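Local coordinates for protein N-acetylneuraminic acid (Sialic acid) synthetase (Leptospira borgpetersenii serovar Hardjo-bovis, PDB 6NCS) that probably makes N-acetylneuraminic acid or its 9-phosphate, as a manganese-binding member of the NeuB family of sialic acid synthases, at residues 62-68 and 108-112. Residues are numbered along the deposited sequence; the frame is centred on the assembly and turned at random.
Sequences AYNSEER and FDVPN
The guanidinium of Arg68 lies flat on one face of the Phe108 ring, its plane tilted 22° from that of the phenyl ring and the two centres 3.8 Å apart. The side chain gets there by full extension: CG stands anti to the backbone N (chi1 -177°) and the chain runs straight on to NE, so that CD also rests over the same face as a CH-pi donor while CZ makes the cation-pi contact. Arg68 NH1 reaches a face of the Tyr63 ring as well and donates to Gln61, which probably limits rotation of the guanidinium. Tyr63 CB packs against Phe108 CD1 at 3.7 Å.

At the edge of the Phe108 ring lies Ala62 O, which accepts from Phe108 N (3.0 Å), tying together the C-terminal ends of the neighbouring parallel strands 57-62 and 102-107 of the TIM barrel. Two helices start beyond them, each with its own N-cap: Asn64 OD1 accepts from Glu67 N, and Asp109 OD1 accepts from both Asn112 N and Asn112 ND2 (2.9 Å each). With the second bond in place, the Asn112 amide lies across the Ala62-Tyr63 backbone, with Asn112 OD1 3.4 Å from Ala62 CB.

Glu67 is bent at chi2 and brings its carboxylate beside Asp109, the two planes 70° apart and Glu67 OE1 4.2 Å from Asp109 OD2. One water bridges Glu67 OE2 to Phe108 O. Arg288 and Lys290 of the second subunit form salt bridges with Glu67, and Arg288 also bonds Phe108 O.

These subunit-borne cations probably offset the acidic pair. The Arg68 side chain comes within about 8 Å of the manganese and the Phe108 side chain within about 4 Å of a bound citrate, probably from the crystallisation liquor, so their stack would keep positive charge at the barrel mouth.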
ATOM      1  N   ALA A  62      -6.092  -6.553  30.575  1.00 16.09           N
ATOM      2  CA  ALA A  62      -6.459  -7.304  31.776  1.00 16.89           C
ATOM      3  C   ALA A  62      -5.209  -7.999  32.304  1.00 20.57           C
ATOM      4  O   ALA A  62      -4.739  -8.981  31.713  1.00 17.61           O
ATOM      5  CB  ALA A  62      -7.565  -8.315  31.466  1.00 17.23           C
ATOM      6  N   TYR A  63      -4.666  -7.500  33.417  1.00 18.55           N
ATOM      7  CA  TYR A  63      -3.340  -7.935  33.832  1.00 19.39           C
ATOM      8  C   TYR A  63      -3.194  -7.777  35.334  1.00 20.69           C
ATOM      9  O   TYR A  63      -3.951  -7.047  35.983  1.00 20.90           O
ATOM     10  CB  TYR A  63      -2.237  -7.121  33.135  1.00 19.13           C
ATOM     11  CG  TYR A  63      -2.319  -5.664  33.515  1.00 21.88           C
ATOM     12  CD1 TYR A  63      -3.259  -4.829  32.926  1.00 20.90           C
ATOM     13  CD2 TYR A  63      -1.490  -5.133  34.497  1.00 20.94           C
ATOM     14  CE1 TYR A  63      -3.369  -3.499  33.308  1.00 18.83           C
ATOM     15  CE2 TYR A  63      -1.591  -3.808  34.878  1.00 22.67           C
ATOM     16  CZ  TYR A  63      -2.528  -2.998  34.274  1.00 19.92           C
ATOM     17  OH  TYR A  63      -2.633  -1.680  34.655  1.00 23.09           O
ATOM     18  N   ASN A  64      -2.201  -8.476  35.871  1.00 21.71           N
ATOM     19  CA  ASN A  64      -1.673  -8.225  37.205  1.00 23.19           C
ATOM     20  C   ASN A  64      -0.296  -7.587  37.051  1.00 24.83           C
ATOM     21  O   ASN A  64       0.566  -8.129  36.348  1.00 23.60           O
ATOM     22  CB  ASN A  64      -1.587  -9.524  38.010  1.00 24.28           C
ATOM     23  CG  ASN A  64      -0.842  -9.350  39.322  1.00 28.56           C
ATOM     24  OD1 ASN A  64       0.345  -9.655  39.419  1.00 26.89           O
ATOM     25  ND2 ASN A  64      -1.545  -8.861  40.342  1.00 33.78           N
ATOM     26  N   SER A  65      -0.102  -6.429  37.690  1.00 24.37           N
ATOM     27  CA  SER A  65       1.119  -5.649  37.485  1.00 29.18           C
ATOM     28  C   SER A  65       2.371  -6.454  37.817  1.00 33.86           C
ATOM     29  O   SER A  65       3.337  -6.466  37.043  1.00 26.02           O
ATOM     30  CB  SER A  65       1.071  -4.376  38.333  1.00 25.98           C
ATOM     31  OG  SER A  65      -0.045  -3.573  37.981  1.00 24.86           O
ATOM     32  N   GLU A  66       2.380  -7.114  38.981  1.00 27.45           N
ATOM     33  CA  GLU A  66       3.557  -7.869  39.403  1.00 28.87           C
ATOM     34  C   GLU A  66       3.838  -9.043  38.470  1.00 35.39           C
ATOM     35  O   GLU A  66       4.998  -9.345  38.166  1.00 28.81           O
ATOM     36  CB  GLU A  66       3.376  -8.358  40.840  1.00 30.49           C
ATOM     37  CG  GLU A  66       3.477  -7.260  41.888  1.00 37.37           C
ATOM     38  CD  GLU A  66       2.160  -6.551  42.149  1.00 39.80           C
ATOM     39  OE1 GLU A  66       1.165  -6.824  41.441  1.00 32.48           O
ATOM     40  OE2 GLU A  66       2.120  -5.721  43.084  1.00 39.64           O
ATOM     41  N   GLU A  67       2.789  -9.731  38.017  1.00 26.98           N
ATOM     42  CA  GLU A  67       2.981 -10.810  37.058  1.00 27.73           C
ATOM     43  C   GLU A  67       3.572 -10.270  35.763  1.00 33.70           C
ATOM     44  O   GLU A  67       4.456 -10.889  35.153  1.00 30.75           O
ATOM     45  CB  GLU A  67       1.640 -11.501  36.800  1.00 34.75           C
ATOM     46  CG  GLU A  67       1.723 -12.859  36.136  1.00 28.99           C
ATOM     47  CD  GLU A  67       1.902 -12.786  34.632  1.00 29.21           C
ATOM     48  OE1 GLU A  67       1.605 -11.727  34.027  1.00 26.30           O
ATOM     49  OE2 GLU A  67       2.345 -13.805  34.053  1.00 26.37           O
ATOM     50  N   ARG A  68       3.117  -9.094  35.349  1.00 24.41           N
ATOM     51  CA  ARG A  68       3.480  -8.565  34.044  1.00 23.37           C
ATOM     52  C   ARG A  68       4.902  -8.013  34.036  1.00 27.71           C
ATOM     53  O   ARG A  68       5.620  -8.154  33.038  1.00 27.61           O
ATOM     54  CB  ARG A  68       2.477  -7.488  33.648  1.00 23.53           C
ATOM     55  CG  ARG A  68       2.684  -6.884  32.281  1.00 25.37           C
ATOM     56  CD  ARG A  68       1.556  -5.919  32.004  1.00 20.08           C
ATOM     57  NE  ARG A  68       1.697  -5.202  30.744  1.00 19.32           N
ATOM     58  CZ  ARG A  68       0.757  -4.407  30.251  1.00 19.14           C
ATOM     59  NH1 ARG A  68      -0.383  -4.236  30.922  1.00 19.08           N
ATOM     60  NH2 ARG A  68       0.946  -3.787  29.093  1.00 22.16           N
ATOM     61  N   PHE A 108      -3.117 -10.839  30.086  1.00 16.59           N
ATOM     62  CA  PHE A 108      -1.684 -11.038  30.216  1.00 17.41           C
ATOM     63  C   PHE A 108      -1.347 -12.281  31.016  1.00 22.64           C
ATOM     64  O   PHE A 108      -0.167 -12.594  31.178  1.00 19.74           O
ATOM     65  CB  PHE A 108      -1.027  -9.800  30.840  1.00 18.57           C
ATOM     66  CG  PHE A 108      -0.898  -8.643  29.881  1.00 21.96           C
ATOM     67  CD1 PHE A 108      -2.003  -7.888  29.531  1.00 21.48           C
ATOM     68  CD2 PHE A 108       0.329  -8.330  29.312  1.00 21.33           C
ATOM     69  CE1 PHE A 108      -1.888  -6.828  28.632  1.00 21.53           C
ATOM     70  CE2 PHE A 108       0.448  -7.268  28.412  1.00 21.17           C
ATOM     71  CZ  PHE A 108      -0.660  -6.526  28.075  1.00 22.29           C
ATOM     72  N   ASP A 109      -2.353 -12.997  31.512  1.00 20.84           N
ATOM     73  CA  ASP A 109      -2.139 -14.275  32.170  1.00 18.76           C
ATOM     74  C   ASP A 109      -3.414 -15.090  32.039  1.00 27.11           C
ATOM     75  O   ASP A 109      -4.438 -14.603  31.558  1.00 20.28           O
ATOM     76  CB  ASP A 109      -1.718 -14.099  33.639  1.00 20.40           C
ATOM     77  CG  ASP A 109      -2.717 -13.291  34.473  1.00 30.55           C
ATOM     78  OD1 ASP A 109      -3.927 -13.271  34.177  1.00 24.40           O
ATOM     79  OD2 ASP A 109      -2.273 -12.681  35.468  1.00 30.00           O
ATOM     80  N   VAL A 110      -3.347 -16.339  32.483  1.00 21.34           N
ATOM     81  CA  VAL A 110      -4.459 -17.270  32.306  1.00 22.68           C
ATOM     82  C   VAL A 110      -5.641 -16.894  33.202  1.00 19.34           C
ATOM     83  O   VAL A 110      -6.791 -16.981  32.745  1.00 23.89           O
ATOM     84  CB  VAL A 110      -3.994 -18.718  32.543  1.00 28.58           C
ATOM     85  CG1 VAL A 110      -5.181 -19.657  32.664  1.00 33.04           C
ATOM     86  CG2 VAL A 110      -3.081 -19.154  31.396  1.00 27.69           C
ATOM     87  N   PRO A 111      -5.442 -16.477  34.464  1.00 23.39           N
ATOM     88  CA  PRO A 111      -6.612 -16.052  35.256  1.00 25.10           C
ATOM     89  C   PRO A 111      -7.389 -14.924  34.611  1.00 23.40           C
ATOM     90  O   PRO A 111      -8.627 -14.942  34.632  1.00 21.45           O
ATOM     91  CB  PRO A 111      -5.994 -15.630  36.596  1.00 31.02           C
ATOM     92  CG  PRO A 111      -4.792 -16.498  36.713  1.00 27.91           C
ATOM     93  CD  PRO A 111      -4.235 -16.563  35.312  1.00 23.36           C
ATOM     94  N   ASN A 112      -6.697 -13.945  34.024  1.00 19.69           N
ATOM     95  CA  ASN A 112      -7.398 -12.857  33.352  1.00 21.65           C
ATOM     96  C   ASN A 112      -8.080 -13.337  32.076  1.00 21.20           C
ATOM     97  O   ASN A 112      -9.186 -12.892  31.755  1.00 19.51           O
ATOM     98  CB  ASN A 112      -6.429 -11.706  33.054  1.00 18.04           C
ATOM     99  CG  ASN A 112      -6.309 -10.736  34.213  1.00 21.94           C
ATOM    100  OD1 ASN A 112      -7.202  -9.913  34.441  1.00 29.35           O
ATOM    101  ND2 ASN A 112      -5.220 -10.835  34.964  1.00 23.17           N
TER
HETATM  102  O   HOH W   1      -5.294  -9.310  37.640  1.00 37.32           O
HETATM  103  O   HOH W   2      -0.753 -10.429  34.325  1.00 25.52           O
HETATM  104  O   HOH W   3       1.516 -14.676  31.621  1.00 23.48           O